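Local coordinates for dITP/XTP pyrophosphatase (Mycobacteroides abscessus, PDB 6WWD), which probably hydrolyses non-canonical purine nucleoside triphosphates such as XTP, dITP and ITP to monophosphates and diphosphate, clearing them from the nucleotide pool, at residues N101-L106 with G156-I160; L105-S110 with I145-P149; D72-D78 with G118-A124. All blocks are in the same frame, centred on the assembly; numbering follows the deposited sequence.

Contact 1. Residues N101-L106 with G156-I160; sequences NTALLL and GYDPI
Ile160 is the apolar centre of this contact. It projects from a 3-10 turn, residues 158-160, against helix 98-108. Its CG1 lies between the backbone N and the carbonyl carbon (chi1 60°), which leaves both CG2 and CD1 facing the helix. CG2 lies 3.7 Å from Thr102 CG2 and 3.8 Å from Leu106 CD2. CD1 meets Leu105 CD2 at 3.8 Å. CD1 also sits at the edge of the Tyr157 ring, in its plane.

Tyr157 carries the second half of the close packing. Its ring runs past Thr102, with CD1 3.6 Å from Thr102 OG1. The Leu105 and Tyr157 side chains cross at about a right angle, with Leu105 CD2 4.0 Å from Tyr157 CD1. At the far end Tyr157 OH reaches to 3.3 Å from Asn101 CB. This hydroxyl is hydrogen-bonded to Ser88 O, while Asn101 OD1 pairs with Ser92 OG. Leu75 touches the Tyr157 ring, and Phe121 touches Tyr157 at CB.

The thinner side is at Gly156, partly exposed and adding little area. Leu106 is partly exposed too, though its methyls still touch Ile160.

Gly156, Tyr157 and Asp158 are predicted to bind substrate. Across the contact the chemistry is mainly apolar, with the polar ends of Tyr157 and Asn101 bonded to Ser88 and Ser92. This is consistent with a substrate loop seated on the helix by its tyrosine and isoleucine.

Contact 2. Residues L105-S110 with I145-P149; sequences LLAQLS and IARIP
Leu106, near the end of helix 98-108, and Leu109, just after it, meet Ile145 and the chain that follows strand 134-145. The apolar contacts come first. Leu109 CD1 lies 3.9 Å from Ile145 CG1 and equally near its CG2, and the two side chains cross at about a right angle. Ile145 has CG2 anti to the backbone N and CG1 beside it (chi1 -56°), and both branches take part. Leu105 CD2 touches Ile145 CD1 more loosely, at 4.3 Å. Leu106 divides its methyls. CD1 touches Pro149 CD (3.7 Å) and CG. CD2 packs 4.1 Å from Ile145 CG2 and also turns to the backbone.

The second kind is methyl against carbonyl. Leu106 CD2 is only 3.1 Å from Ala146 O, a tight approach, and 4.0 Å from Arg147 O. Ala146 O has its polar partner in Arg117 NH2, and Ile145 O is bonded by Arg117 NE.

The one polar approach is long. Arg147 stretches from CG to NE, yet its NH1 stays 4.0 Å from Ser110 O, which lies at the guanidinium edge near its plane. The stronger partner of Arg147 is Asp114, which forms a salt bridge with NE.

At the helix end, Arg90 of the second subunit donates hydrogen bonds to Ala107 O and Gln108 O. The division is plain: leucine methyls meet Ile145 and Pro149, while arginines from outside the two segments take up carbonyls of the helix end, the strand end and the loop after it.

Contact 3. Residues D72-D78 with G118-A124; sequences DSGLAVD and GAAFVSA
Asp72 and Ala124 form one hydrogen-bonded pair in the antiparallel pairing of two strands of the central mixed sheet of this HAM1-family fold. The N-to-C directions of 72-77 and 118-124 are 171° apart, nearly antiparallel. The other hydrogen-bonded pairs are Gly74 with Val122 and Ala76 with Ala120. The straightest bond is Val122 N to Gly74 O, 2.9 Å with 174° at the hydrogen. Asp78 N also bonds to Gly118 O, at 3.0 Å.

On one face lie Ser73, Leu75, Val77, Ala119, Phe121 and Ser123. Leu75, with CG anti to the backbone N (chi1 -179°), reaches across to the partner strand. Its CD1 lies 3.5 Å from Ala120 O and 3.9 Å from Phe121 CD1. Gly74 O lies at the edge of the Phe121 ring. On the other face Ala76 CB packs 4.2 Å from Val122 CG2.

Farther out, Phe161 meets the Phe121 ring, and Phe49 of helix 49-64 touches Asp72, Val122 and Ala124. Asp72 is the predicted proton acceptor and magnesium ligand, and its OD1 forms a salt bridge with Lys56. The two bonds with Ala124 hold the Asp72 backbone. Ser73, a predicted substrate residue, is flanked by the bonded pairs at 72 and 74, which probably helps place it. Ser73 OG and Ser123 OG are hydrogen-bonded to each other at 3.2 Å.

How the contacts relate
Contacts 1 and 2 are neighbours, with centres about 7 Å apart. Both use helix 98-108 and share Leu105 and Leu106. Their loop segments are joined by a probable hydrogen bond from Ala146 N to Ile160 O. Contact 3 lies nearer the centre of the chain, about 13 Å from contact 1 and 15 Å from contact 2. Along the chain, strand 67-77 comes first, then the helix, strand 118-128, residues 145-149 and residues 156-160. The segments of contact 3 therefore alternate with those of the other two. Leu75 touches Leu105, Leu109 touches Val77 and Ala119 touches Ile145. The loop predicted to bind substrate and the strand with the predicted catalytic Asp72 thus belong to one packed unit.

Contact 1. Residues N101-L106 with G156-I160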
# COMPACT_ATOMS: atom_id res chain seq x y z
N ASN D 101 12.95 21.19 -6.26
CA ASN D 101 12.01 20.12 -5.89
C ASN D 101 10.66 20.36 -6.56
O ASN D 101 10.07 19.44 -7.15
CB ASN D 101 11.84 20.06 -4.36
CG ASN D 101 13.12 19.69 -3.64
OD1 ASN D 101 14.06 19.18 -4.24
ND2 ASN D 101 13.15 19.94 -2.33
N THR D 102 10.17 21.59 -6.50
CA THR D 102 8.88 21.95 -7.07
C THR D 102 8.88 21.83 -8.59
O THR D 102 7.92 21.31 -9.17
CB THR D 102 8.51 23.37 -6.62
OG1 THR D 102 8.12 23.34 -5.24
CG2 THR D 102 7.40 23.98 -7.48
N ALA D 103 9.94 22.30 -9.25
CA ALA D 103 10.02 22.16 -10.70
C ALA D 103 10.06 20.69 -11.12
O ALA D 103 9.43 20.31 -12.12
CB ALA D 103 11.24 22.92 -11.24
N LEU D 104 10.79 19.85 -10.39
CA LEU D 104 10.81 18.43 -10.73
C LEU D 104 9.41 17.82 -10.60
O LEU D 104 8.96 17.07 -11.47
CB LEU D 104 11.81 17.68 -9.84
CG LEU D 104 11.80 16.14 -9.95
CD1 LEU D 104 12.11 15.66 -11.40
CD2 LEU D 104 12.74 15.50 -8.91
N LEU D 105 8.73 18.11 -9.50
CA LEU D 105 7.40 17.54 -9.29
C LEU D 105 6.45 17.92 -10.43
O LEU D 105 5.75 17.06 -10.99
CB LEU D 105 6.84 17.99 -7.95
CG LEU D 105 5.48 17.39 -7.59
CD1 LEU D 105 5.56 15.90 -7.64
CD2 LEU D 105 5.08 17.82 -6.21
N LEU D 106 6.41 19.21 -10.78
CA LEU D 106 5.57 19.66 -11.89
C LEU D 106 5.93 18.94 -13.18
O LEU D 106 5.04 18.51 -13.93
CB LEU D 106 5.71 21.16 -12.12
CG LEU D 106 5.07 22.13 -11.13
CD1 LEU D 106 5.24 23.55 -11.65
CD2 LEU D 106 3.61 21.77 -10.96
N GLY D 156 8.47 25.99 0.17
CA GLY D 156 8.39 24.59 -0.21
C GLY D 156 7.42 24.39 -1.36
O GLY D 156 7.50 25.06 -2.39
N TYR D 157 6.52 23.42 -1.20
CA TYR D 157 5.56 23.09 -2.25
C TYR D 157 4.30 23.95 -2.20
O TYR D 157 3.40 23.73 -3.03
CB TYR D 157 5.17 21.61 -2.17
CG TYR D 157 6.34 20.69 -2.39
CD1 TYR D 157 6.80 20.41 -3.68
CD2 TYR D 157 6.98 20.07 -1.32
CE1 TYR D 157 7.88 19.55 -3.90
CE2 TYR D 157 8.06 19.20 -1.52
CZ TYR D 157 8.50 18.96 -2.81
OH TYR D 157 9.57 18.11 -3.02
N ASP D 158 4.21 24.91 -1.29
CA ASP D 158 3.02 25.76 -1.21
C ASP D 158 2.60 26.37 -2.55
O ASP D 158 1.38 26.40 -2.81
CB ASP D 158 3.24 26.88 -0.18
CG ASP D 158 3.24 26.36 1.25
OD1 ASP D 158 2.93 25.17 1.44
OD2 ASP D 158 3.56 27.14 2.17
N PRO D 159 3.50 26.87 -3.40
CA PRO D 159 3.05 27.47 -4.67
C PRO D 159 2.41 26.48 -5.64
O PRO D 159 1.76 26.93 -6.58
CB PRO D 159 4.34 28.06 -5.27
CG PRO D 159 5.23 28.25 -4.11
CD PRO D 159 4.93 27.14 -3.17
N ILE D 160 2.54 25.16 -5.45
CA ILE D 160 1.92 24.21 -6.37
C ILE D 160 0.94 23.28 -5.67
O ILE D 160 0.47 22.32 -6.28
CB ILE D 160 2.98 23.37 -7.13
CG1 ILE D 160 3.84 22.58 -6.12
CG2 ILE D 160 3.78 24.22 -8.11
CD1 ILE D 160 4.71 21.55 -6.80

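Contact 2. Residues L105-S110 with I145-P149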
# COMPACT_ATOMS: atom_id res chain seq x y z
N LEU D 105 8.73 18.11 -9.50
CA LEU D 105 7.40 17.54 -9.29
C LEU D 105 6.45 17.92 -10.43
O LEU D 105 5.75 17.06 -10.99
CB LEU D 105 6.84 17.99 -7.95
CG LEU D 105 5.48 17.39 -7.59
CD1 LEU D 105 5.56 15.90 -7.64
CD2 LEU D 105 5.08 17.82 -6.21
N LEU D 106 6.41 19.21 -10.78
CA LEU D 106 5.57 19.66 -11.89
C LEU D 106 5.93 18.94 -13.18
O LEU D 106 5.04 18.51 -13.93
CB LEU D 106 5.71 21.16 -12.12
CG LEU D 106 5.07 22.13 -11.13
CD1 LEU D 106 5.24 23.55 -11.65
CD2 LEU D 106 3.61 21.77 -10.96
N ALA D 107 7.23 18.85 -13.48
CA ALA D 107 7.66 18.21 -14.72
C ALA D 107 7.29 16.73 -14.72
O ALA D 107 6.88 16.19 -15.75
CB ALA D 107 9.16 18.38 -14.93
N GLN D 108 7.45 16.06 -13.57
CA GLN D 108 7.08 14.65 -13.49
C GLN D 108 5.60 14.45 -13.80
O GLN D 108 5.22 13.49 -14.47
CB GLN D 108 7.43 14.08 -12.11
CG GLN D 108 8.93 13.86 -11.85
CD GLN D 108 9.22 13.36 -10.45
OE1 GLN D 108 8.59 13.79 -9.49
NE2 GLN D 108 10.16 12.45 -10.32
N LEU D 109 4.76 15.39 -13.36
CA LEU D 109 3.32 15.29 -13.49
C LEU D 109 2.76 16.05 -14.70
O LEU D 109 1.54 16.17 -14.82
CB LEU D 109 2.67 15.81 -12.20
CG LEU D 109 3.07 15.19 -10.85
CD1 LEU D 109 2.24 15.86 -9.76
CD2 LEU D 109 2.88 13.69 -10.81
N SER D 110 3.60 16.51 -15.62
CA SER D 110 3.16 17.53 -16.56
C SER D 110 2.01 17.08 -17.46
O SER D 110 1.30 17.92 -18.00
CB SER D 110 4.32 18.00 -17.43
OG SER D 110 4.70 16.97 -18.32
N ILE D 145 -2.13 18.87 -6.97
CA ILE D 145 -0.98 19.61 -7.46
C ILE D 145 -1.40 20.53 -8.60
O ILE D 145 -2.03 20.08 -9.57
CB ILE D 145 0.14 18.65 -7.90
CG1 ILE D 145 0.52 17.69 -6.76
CG2 ILE D 145 1.35 19.45 -8.42
CD1 ILE D 145 0.87 18.38 -5.45
N ALA D 146 -1.04 21.81 -8.49
CA ALA D 146 -1.30 22.75 -9.57
C ALA D 146 -0.47 22.41 -10.81
O ALA D 146 0.50 21.65 -10.77
CB ALA D 146 -0.98 24.18 -9.12
N ARG D 147 -0.84 23.04 -11.91
CA ARG D 147 -0.09 22.91 -13.15
C ARG D 147 0.97 23.97 -13.29
O ARG D 147 1.97 23.74 -13.98
CB ARG D 147 -1.04 22.97 -14.34
CG ARG D 147 -2.03 21.85 -14.30
CD ARG D 147 -2.71 21.64 -15.62
NE ARG D 147 -3.64 20.53 -15.51
CZ ARG D 147 -3.37 19.28 -15.89
NH1 ARG D 147 -2.20 18.98 -16.43
NH2 ARG D 147 -4.29 18.34 -15.74
N ILE D 148 0.76 25.14 -12.69
CA ILE D 148 1.79 26.19 -12.64
C ILE D 148 1.78 26.82 -11.26
O ILE D 148 0.72 26.99 -10.64
CB ILE D 148 1.57 27.27 -13.73
CG1 ILE D 148 0.21 27.94 -13.56
CG2 ILE D 148 1.70 26.69 -15.13
CD1 ILE D 148 -0.02 29.06 -14.50
N PRO D 149 2.96 27.21 -10.77
CA PRO D 149 3.03 27.80 -9.43
C PRO D 149 2.33 29.15 -9.37
O PRO D 149 2.30 29.90 -10.34
CB PRO D 149 4.54 27.95 -9.18
CG PRO D 149 5.20 27.09 -10.24
CD PRO D 149 4.28 27.14 -11.41

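Contact 3. Residues D72-D78 with G118-A124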
# COMPACT_ATOMS: atom_id res chain seq x y z
N ASP D 72 7.67 14.31 11.49
CA ASP D 72 8.01 13.95 10.11
C ASP D 72 6.91 14.45 9.20
O ASP D 72 5.76 14.03 9.35
CB ASP D 72 8.18 12.44 9.98
CG ASP D 72 9.15 12.07 8.90
OD1 ASP D 72 10.31 11.75 9.21
OD2 ASP D 72 8.76 12.13 7.72
N SER D 73 7.25 15.33 8.26
CA SER D 73 6.27 16.02 7.43
C SER D 73 6.71 16.00 5.98
O SER D 73 7.90 15.80 5.68
CB SER D 73 6.06 17.48 7.88
OG SER D 73 5.73 17.51 9.25
N GLY D 74 5.75 16.21 5.09
CA GLY D 74 6.09 16.30 3.68
C GLY D 74 4.85 16.23 2.81
O GLY D 74 3.74 16.52 3.26
N LEU D 75 5.07 15.88 1.53
CA LEU D 75 4.02 15.88 0.52
C LEU D 75 3.81 14.47 -0.01
O LEU D 75 4.77 13.77 -0.32
CB LEU D 75 4.39 16.85 -0.61
CG LEU D 75 3.43 17.03 -1.79
CD1 LEU D 75 2.15 17.72 -1.33
CD2 LEU D 75 4.15 17.87 -2.84
N ALA D 76 2.55 14.07 -0.13
CA ALA D 76 2.17 12.76 -0.66
C ALA D 76 1.33 12.97 -1.91
O ALA D 76 0.26 13.58 -1.83
CB ALA D 76 1.39 11.93 0.37
N VAL D 77 1.80 12.46 -3.04
CA VAL D 77 1.14 12.65 -4.33
C VAL D 77 0.63 11.29 -4.81
O VAL D 77 1.43 10.35 -4.97
CB VAL D 77 2.08 13.28 -5.37
CG1 VAL D 77 1.37 13.49 -6.70
CG2 VAL D 77 2.68 14.60 -4.85
N ASP D 78 -0.68 11.18 -5.04
CA ASP D 78 -1.27 9.92 -5.47
C ASP D 78 -0.55 9.34 -6.68
O ASP D 78 -0.18 8.16 -6.71
CB ASP D 78 -2.76 10.13 -5.80
CG ASP D 78 -3.56 10.62 -4.60
OD1 ASP D 78 -2.96 10.98 -3.56
OD2 ASP D 78 -4.81 10.65 -4.68
N GLY D 118 -4.30 14.32 -7.42
CA GLY D 118 -4.53 14.40 -5.98
C GLY D 118 -3.25 14.30 -5.17
O GLY D 118 -2.31 13.60 -5.53
N ALA D 119 -3.25 14.98 -4.02
CA ALA D 119 -2.10 15.03 -3.12
C ALA D 119 -2.56 15.48 -1.74
O ALA D 119 -3.68 15.94 -1.56
CB ALA D 119 -1.03 15.99 -3.66
N ALA D 120 -1.64 15.40 -0.77
CA ALA D 120 -1.89 15.88 0.59
C ALA D 120 -0.59 16.35 1.23
O ALA D 120 0.46 15.73 1.04
CB ALA D 120 -2.52 14.79 1.46
N PHE D 121 -0.66 17.44 1.99
CA PHE D 121 0.39 17.73 2.96
C PHE D 121 0.14 16.87 4.19
O PHE D 121 -0.99 16.79 4.68
CB PHE D 121 0.40 19.21 3.34
CG PHE D 121 1.20 20.09 2.41
CD1 PHE D 121 2.48 19.74 2.01
CD2 PHE D 121 0.69 21.31 1.98
CE1 PHE D 121 3.22 20.59 1.17
CE2 PHE D 121 1.41 22.16 1.13
CZ PHE D 121 2.68 21.81 0.74
N VAL D 122 1.18 16.19 4.66
CA VAL D 122 1.07 15.24 5.76
C VAL D 122 2.04 15.65 6.84
O VAL D 122 3.19 16.02 6.56
CB VAL D 122 1.37 13.79 5.33
CG1 VAL D 122 1.19 12.84 6.50
CG2 VAL D 122 0.51 13.38 4.16
N SER D 123 1.61 15.55 8.09
CA SER D 123 2.47 15.84 9.22
C SER D 123 2.24 14.75 10.27
O SER D 123 1.09 14.51 10.67
CB SER D 123 2.17 17.22 9.77
OG SER D 123 2.98 17.52 10.86
N ALA D 124 3.30 14.03 10.63
CA ALA D 124 3.22 12.95 11.60
C ALA D 124 4.07 13.27 12.83
O ALA D 124 5.14 13.87 12.72
CB ALA D 124 3.66 11.61 11.00
O HOH W 1 -5.07 13.01 -1.67